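Local coordinates for protein exodeoxyribonuclease 10 (PDB 4FZX) that degrades single-stranded and double-stranded DNA from the 3' end as a magnesium-dependent exonuclease of the DEDDh (DnaQ) family, at residues C[42-45]-C[46-49]; C[116-120]-C[121-125]. One frame throughout, in Å; residues are numbered along the deposited sequence.

Contact 1. Residues C[42-45]-C[46-49]; sequences PISP and QAMA. With nucleotides of chain A.
S44 O accepts from M48 N at 2.8 Å, the bond that closes the first turn of helix 45-51 as the chain enters it from an extended loop. S44 is the N-cap of that helix: its OG takes the amide hydrogen of A47, OG to N 3.1 Å, a capping bond that satisfies an N-H lacking a carbonyl one turn back. The chi1 of 77° sets OG between the backbone N and the carbonyl carbon of S44, on the side where the A47 amide lies. The same OG also bonds to the backbone oxygen of C10, and further backbone bonding joins S44 to C10, which ties the start of the helix to the segment that follows strand 2-9. The following helical bond, A49 N to P45 O, is weak. On the apolar side, I43 CG2 rests against M48 CB at 3.8 Å, the two side chains crossing at about a right angle; M48 is a selenomethionine.

The start of the helix also meets the bound DNA. Q46, with CG anti to its backbone N (chi1 -168°) and an extended chain beyond, carries its carboxamide to the guanine of DG17 of chain A. A47 CB approaches the deoxyribose, 3.9 Å from C2' of DG17. A single oxygen serves two donors of the base: Q46 OE1 receives a weak bond from N1 of DG17 and a straighter, shorter one from its N2, at 2.8 Å and 159°.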
loop_
_atom_site.group_PDB
_atom_site.type_symbol
_atom_site.label_atom_id
_atom_site.label_comp_id
_atom_site.label_asym_id
_atom_site.label_seq_id
_atom_site.Cartn_x
_atom_site.Cartn_y
_atom_site.Cartn_z
ATOM N N PRO C 42 -26.574 -26.915 -28.828
ATOM C CA PRO C 42 -27.756 -27.187 -28.013
ATOM C C PRO C 42 -27.762 -26.348 -26.736
ATOM O O PRO C 42 -26.707 -26.065 -26.172
ATOM C CB PRO C 42 -27.622 -28.685 -27.665
ATOM C CG PRO C 42 -26.488 -29.212 -28.540
ATOM C CD PRO C 42 -25.611 -28.031 -28.799
ATOM N N ILE C 43 -28.950 -25.979 -26.271
ATOM C CA ILE C 43 -29.093 -25.294 -24.996
ATOM C C ILE C 43 -28.996 -26.307 -23.849
ATOM O O ILE C 43 -29.774 -27.267 -23.793
ATOM C CB ILE C 43 -30.460 -24.600 -24.904
ATOM C CG1 ILE C 43 -30.647 -23.620 -26.058
ATOM C CG2 ILE C 43 -30.649 -23.927 -23.546
ATOM C CD1 ILE C 43 -32.095 -23.265 -26.299
ATOM N N SER C 44 -28.089 -26.062 -22.911
ATOM C CA SER C 44 -27.941 -26.940 -21.750
ATOM C C SER C 44 -29.080 -26.761 -20.756
ATOM O O SER C 44 -29.601 -25.667 -20.596
ATOM C CB SER C 44 -26.605 -26.690 -21.058
ATOM O OG SER C 44 -26.648 -25.499 -20.284
ATOM N N PRO C 45 -29.449 -27.839 -20.054
ATOM C CA PRO C 45 -30.567 -27.747 -19.107
ATOM C C PRO C 45 -30.275 -26.799 -17.948
ATOM O O PRO C 45 -31.190 -26.201 -17.386
ATOM C CB PRO C 45 -30.730 -29.196 -18.596
ATOM C CG PRO C 45 -29.525 -29.956 -19.111
ATOM C CD PRO C 45 -29.066 -29.238 -20.333
ATOM N N GLN C 46 -29.004 -26.670 -17.589
ATOM C CA GLN C 46 -28.596 -25.738 -16.569
ATOM C C GLN C 46 -28.853 -24.290 -17.024
ATOM O O GLN C 46 -29.417 -23.495 -16.285
ATOM C CB GLN C 46 -27.119 -25.972 -16.217
ATOM C CG GLN C 46 -26.629 -25.265 -14.956
ATOM C CD GLN C 46 -25.261 -25.796 -14.458
ATOM O OE1 GLN C 46 -24.245 -25.730 -15.169
ATOM N NE2 GLN C 46 -25.239 -26.303 -13.222
ATOM N N ALA C 47 -28.497 -23.977 -18.267
ATOM C CA ALA C 47 -28.776 -22.655 -18.845
ATOM C C ALA C 47 -30.286 -22.455 -19.051
ATOM O O ALA C 47 -30.835 -21.391 -18.762
ATOM C CB ALA C 47 -28.019 -22.484 -20.195
HETATM N N MSE C 48 -30.957 -23.481 -19.546
HETATM C CA MSE C 48 -32.391 -23.367 -19.774
HETATM C C MSE C 48 -33.182 -23.148 -18.472
HETATM O O MSE C 48 -34.270 -22.560 -18.494
HETATM C CB MSE C 48 -32.936 -24.560 -20.547
HETATM C CG MSE C 48 -34.321 -24.298 -21.132
HETATM SE SE MSE C 48 -35.054 -25.813 -22.111
HETATM C CE MSE C 48 -34.113 -27.296 -21.202
ATOM N N ALA C 49 -32.610 -23.568 -17.343
ATOM C CA ALA C 49 -33.278 -23.415 -16.055
ATOM C C ALA C 49 -33.174 -21.989 -15.564
ATOM O O ALA C 49 -33.983 -21.536 -14.737
ATOM C CB ALA C 49 -32.689 -24.371 -15.020
ATOM P P DG A 17 -25.809 -13.877 -16.812
ATOM O OP1 DG A 17 -26.616 -12.963 -17.643
ATOM O OP2 DG A 17 -26.163 -14.036 -15.389
ATOM O "O5'" DG A 17 -25.746 -15.310 -17.488
ATOM C "C5'" DG A 17 -25.478 -15.406 -18.873
ATOM C "C4'" DG A 17 -25.767 -16.791 -19.410
ATOM O "O4'" DG A 17 -24.764 -17.682 -18.907
ATOM C "C3'" DG A 17 -27.098 -17.419 -19.015
ATOM O "O3'" DG A 17 -28.076 -17.023 -19.960
ATOM C "C2'" DG A 17 -26.797 -18.914 -19.131
ATOM C "C1'" DG A 17 -25.323 -18.970 -18.744
ATOM N N9 DG A 17 -25.119 -19.290 -17.350
ATOM C C8 DG A 17 -25.095 -18.399 -16.305
ATOM N N7 DG A 17 -24.885 -18.971 -15.160
ATOM C C5 DG A 17 -24.746 -20.317 -15.485
ATOM C C6 DG A 17 -24.491 -21.414 -14.645
ATOM O O6 DG A 17 -24.318 -21.386 -13.418
ATOM N N1 DG A 17 -24.440 -22.612 -15.362
ATOM C C2 DG A 17 -24.604 -22.722 -16.736
ATOM N N2 DG A 17 -24.528 -23.964 -17.266
ATOM N N3 DG A 17 -24.854 -21.686 -17.534
ATOM C C4 DG A 17 -24.908 -20.530 -16.828
#

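Contact 2. Residues C[116-120]-C[121-125]; sequences ALYKT and RKLNV
Y118 and L123 meet where helix 114-120 ends in a Schellman motif, the Y118 ring laid against the chain that leaves the helix. K122 has the positive phi (58°) that turns the backbone, and two amides reach back: L123 N to Y118 O at 3.3 Å and K122 N to K119 O at 3.0 Å. With CG anti to the backbone N (chi1 -173°), the Y118 side chain runs out alongside the loop that follows the helix. L123 CB touches the ring at CE2, 3.4 Å away, and L123 CA lies over one face, displaced toward the rim. At the far end of the ring, V125 N approaches at the edge, in the ring plane, and donates to Y118 OH at 2.9 Å and 166°. A phenylalanine here would probably keep the contact with L123 but leave the V125 amide without its acceptor. A water adds a second link by donating to both Y118 O and L123 O. K122, bent at chi2 and chi4, curls back so that NZ donates to T120 O at 3.1 Å, while T120 OG1 donates to A116 O at 2.8 Å, reaching it from the opposite face of the carbonyl plane to T120 N.

Helix 136-154 packs against this helix end and loop: R121 forms a salt bridge through NE with D149, and L123 touches the same aspartate; Y118 packs on I142 and V125 on A145, so helix end and following loop both lie against that long helix.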
loop_
_atom_site.group_PDB
_atom_site.type_symbol
_atom_site.label_atom_id
_atom_site.label_comp_id
_atom_site.label_asym_id
_atom_site.label_seq_id
_atom_site.Cartn_x
_atom_site.Cartn_y
_atom_site.Cartn_z
ATOM N N ALA C 116 -28.048 -9.066 -7.007
ATOM C CA ALA C 116 -27.657 -8.705 -5.648
ATOM C C ALA C 116 -27.363 -7.201 -5.528
ATOM O O ALA C 116 -27.776 -6.562 -4.570
ATOM C CB ALA C 116 -26.476 -9.516 -5.202
ATOM N N LEU C 117 -26.661 -6.647 -6.513
ATOM C CA LEU C 117 -26.374 -5.220 -6.544
ATOM C C LEU C 117 -27.681 -4.440 -6.641
ATOM O O LEU C 117 -27.925 -3.520 -5.873
ATOM C CB LEU C 117 -25.504 -4.885 -7.760
ATOM C CG LEU C 117 -24.003 -4.595 -7.675
ATOM C CD1 LEU C 117 -23.471 -4.335 -6.260
ATOM C CD2 LEU C 117 -23.189 -5.646 -8.409
ATOM N N TYR C 118 -28.509 -4.796 -7.614
ATOM C CA TYR C 118 -29.806 -4.135 -7.784
ATOM C C TYR C 118 -30.606 -4.135 -6.475
ATOM O O TYR C 118 -31.207 -3.117 -6.108
ATOM C CB TYR C 118 -30.622 -4.815 -8.875
ATOM C CG TYR C 118 -31.890 -4.080 -9.224
ATOM C CD1 TYR C 118 -33.108 -4.440 -8.652
ATOM C CD2 TYR C 118 -31.883 -3.047 -10.163
ATOM C CE1 TYR C 118 -34.282 -3.787 -8.989
ATOM C CE2 TYR C 118 -33.054 -2.372 -10.497
ATOM C CZ TYR C 118 -34.250 -2.745 -9.902
ATOM O OH TYR C 118 -35.415 -2.080 -10.227
ATOM N N LYS C 119 -30.631 -5.280 -5.793
ATOM C CA LYS C 119 -31.357 -5.387 -4.532
ATOM C C LYS C 119 -30.755 -4.481 -3.451
ATOM O O LYS C 119 -31.460 -3.646 -2.871
ATOM C CB LYS C 119 -31.442 -6.846 -4.064
ATOM C CG LYS C 119 -31.694 -7.014 -2.568
ATOM C CD LYS C 119 -33.113 -7.534 -2.282
ATOM C CE LYS C 119 -33.482 -7.410 -0.797
ATOM N NZ LYS C 119 -32.441 -8.002 0.101
ATOM N N THR C 120 -29.444 -4.584 -3.239
ATOM C CA THR C 120 -28.797 -3.826 -2.167
ATOM C C THR C 120 -28.779 -2.326 -2.406
ATOM O O THR C 120 -28.784 -1.539 -1.449
ATOM C CB THR C 120 -27.366 -4.266 -1.930
ATOM O OG1 THR C 120 -27.306 -5.688 -1.964
ATOM C CG2 THR C 120 -26.912 -3.802 -0.574
ATOM N N ARG C 121 -28.669 -1.931 -3.671
ATOM C CA ARG C 121 -28.597 -0.521 -4.019
ATOM C C ARG C 121 -30.005 0.063 -4.050
ATOM O O ARG C 121 -30.189 1.255 -4.268
ATOM C CB ARG C 121 -27.909 -0.333 -5.386
ATOM C CG ARG C 121 -26.415 -0.634 -5.392
ATOM C CD ARG C 121 -25.677 0.221 -4.358
ATOM N NE ARG C 121 -25.868 1.644 -4.622
ATOM C CZ ARG C 121 -25.576 2.610 -3.758
ATOM N NH1 ARG C 121 -25.080 2.301 -2.566
ATOM N NH2 ARG C 121 -25.779 3.885 -4.091
ATOM N N LYS C 122 -31.000 -0.799 -3.859
ATOM C CA LYS C 122 -32.391 -0.354 -3.734
ATOM C C LYS C 122 -32.821 0.413 -4.969
ATOM O O LYS C 122 -33.513 1.424 -4.873
ATOM C CB LYS C 122 -32.575 0.520 -2.489
ATOM C CG LYS C 122 -31.873 -0.006 -1.234
ATOM C CD LYS C 122 -32.605 -1.203 -0.639
ATOM C CE LYS C 122 -32.103 -1.509 0.773
ATOM N NZ LYS C 122 -30.809 -2.267 0.772
ATOM N N LEU C 123 -32.387 -0.069 -6.130
ATOM C CA LEU C 123 -32.724 0.561 -7.394
ATOM C C LEU C 123 -34.165 0.282 -7.797
ATOM O O LEU C 123 -34.795 -0.677 -7.329
ATOM C CB LEU C 123 -31.761 0.111 -8.491
ATOM C CG LEU C 123 -30.293 0.456 -8.228
ATOM C CD1 LEU C 123 -29.400 -0.378 -9.085
ATOM C CD2 LEU C 123 -30.037 1.936 -8.458
ATOM N N ASN C 124 -34.697 1.138 -8.649
ATOM C CA ASN C 124 -36.062 0.979 -9.113
ATOM C C ASN C 124 -36.095 1.434 -10.545
ATOM O O ASN C 124 -35.996 2.627 -10.813
ATOM C CB ASN C 124 -37.018 1.820 -8.249
ATOM C CG ASN C 124 -38.484 1.522 -8.525
ATOM O OD1 ASN C 124 -38.870 0.374 -8.766
ATOM N ND2 ASN C 124 -39.318 2.556 -8.441
ATOM N N VAL C 125 -36.026 0.478 -11.462
ATOM C CA VAL C 125 -36.169 0.777 -12.882
ATOM C C VAL C 125 -37.513 0.238 -13.395
ATOM O O VAL C 125 -38.035 -0.748 -12.886
ATOM C CB VAL C 125 -34.986 0.191 -13.702
ATOM C CG1 VAL C 125 -35.101 -1.331 -13.825
ATOM C CG2 VAL C 125 -34.870 0.869 -15.071
HETATM O O HOH W 1 -34.404 -2.655 -5.467
#

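In the fold
Contact 1 precedes contact 2 along the chain, both within the RNase H-like exonuclease domain. Their centres are about 27 Å apart and their nearest atoms about 16 Å, so neither touches the other. Contact 1 opens helix 45-51 after strand 28-36, an outermost strand of the five-stranded mixed sheet within this chain; contact 2 closes helix 114-120 and leads toward helix 136-154. A bound sodium ion lies about 11 Å from the A47 side chain and one about 12 Å from that of L117. Contact 1 meets a DNA base directly, whereas contact 2, about 6 Å from nucleic acid at its nearest atom, probably helps position the loop leading to the helix that carries D139, a sodium ligand with D6 and E8.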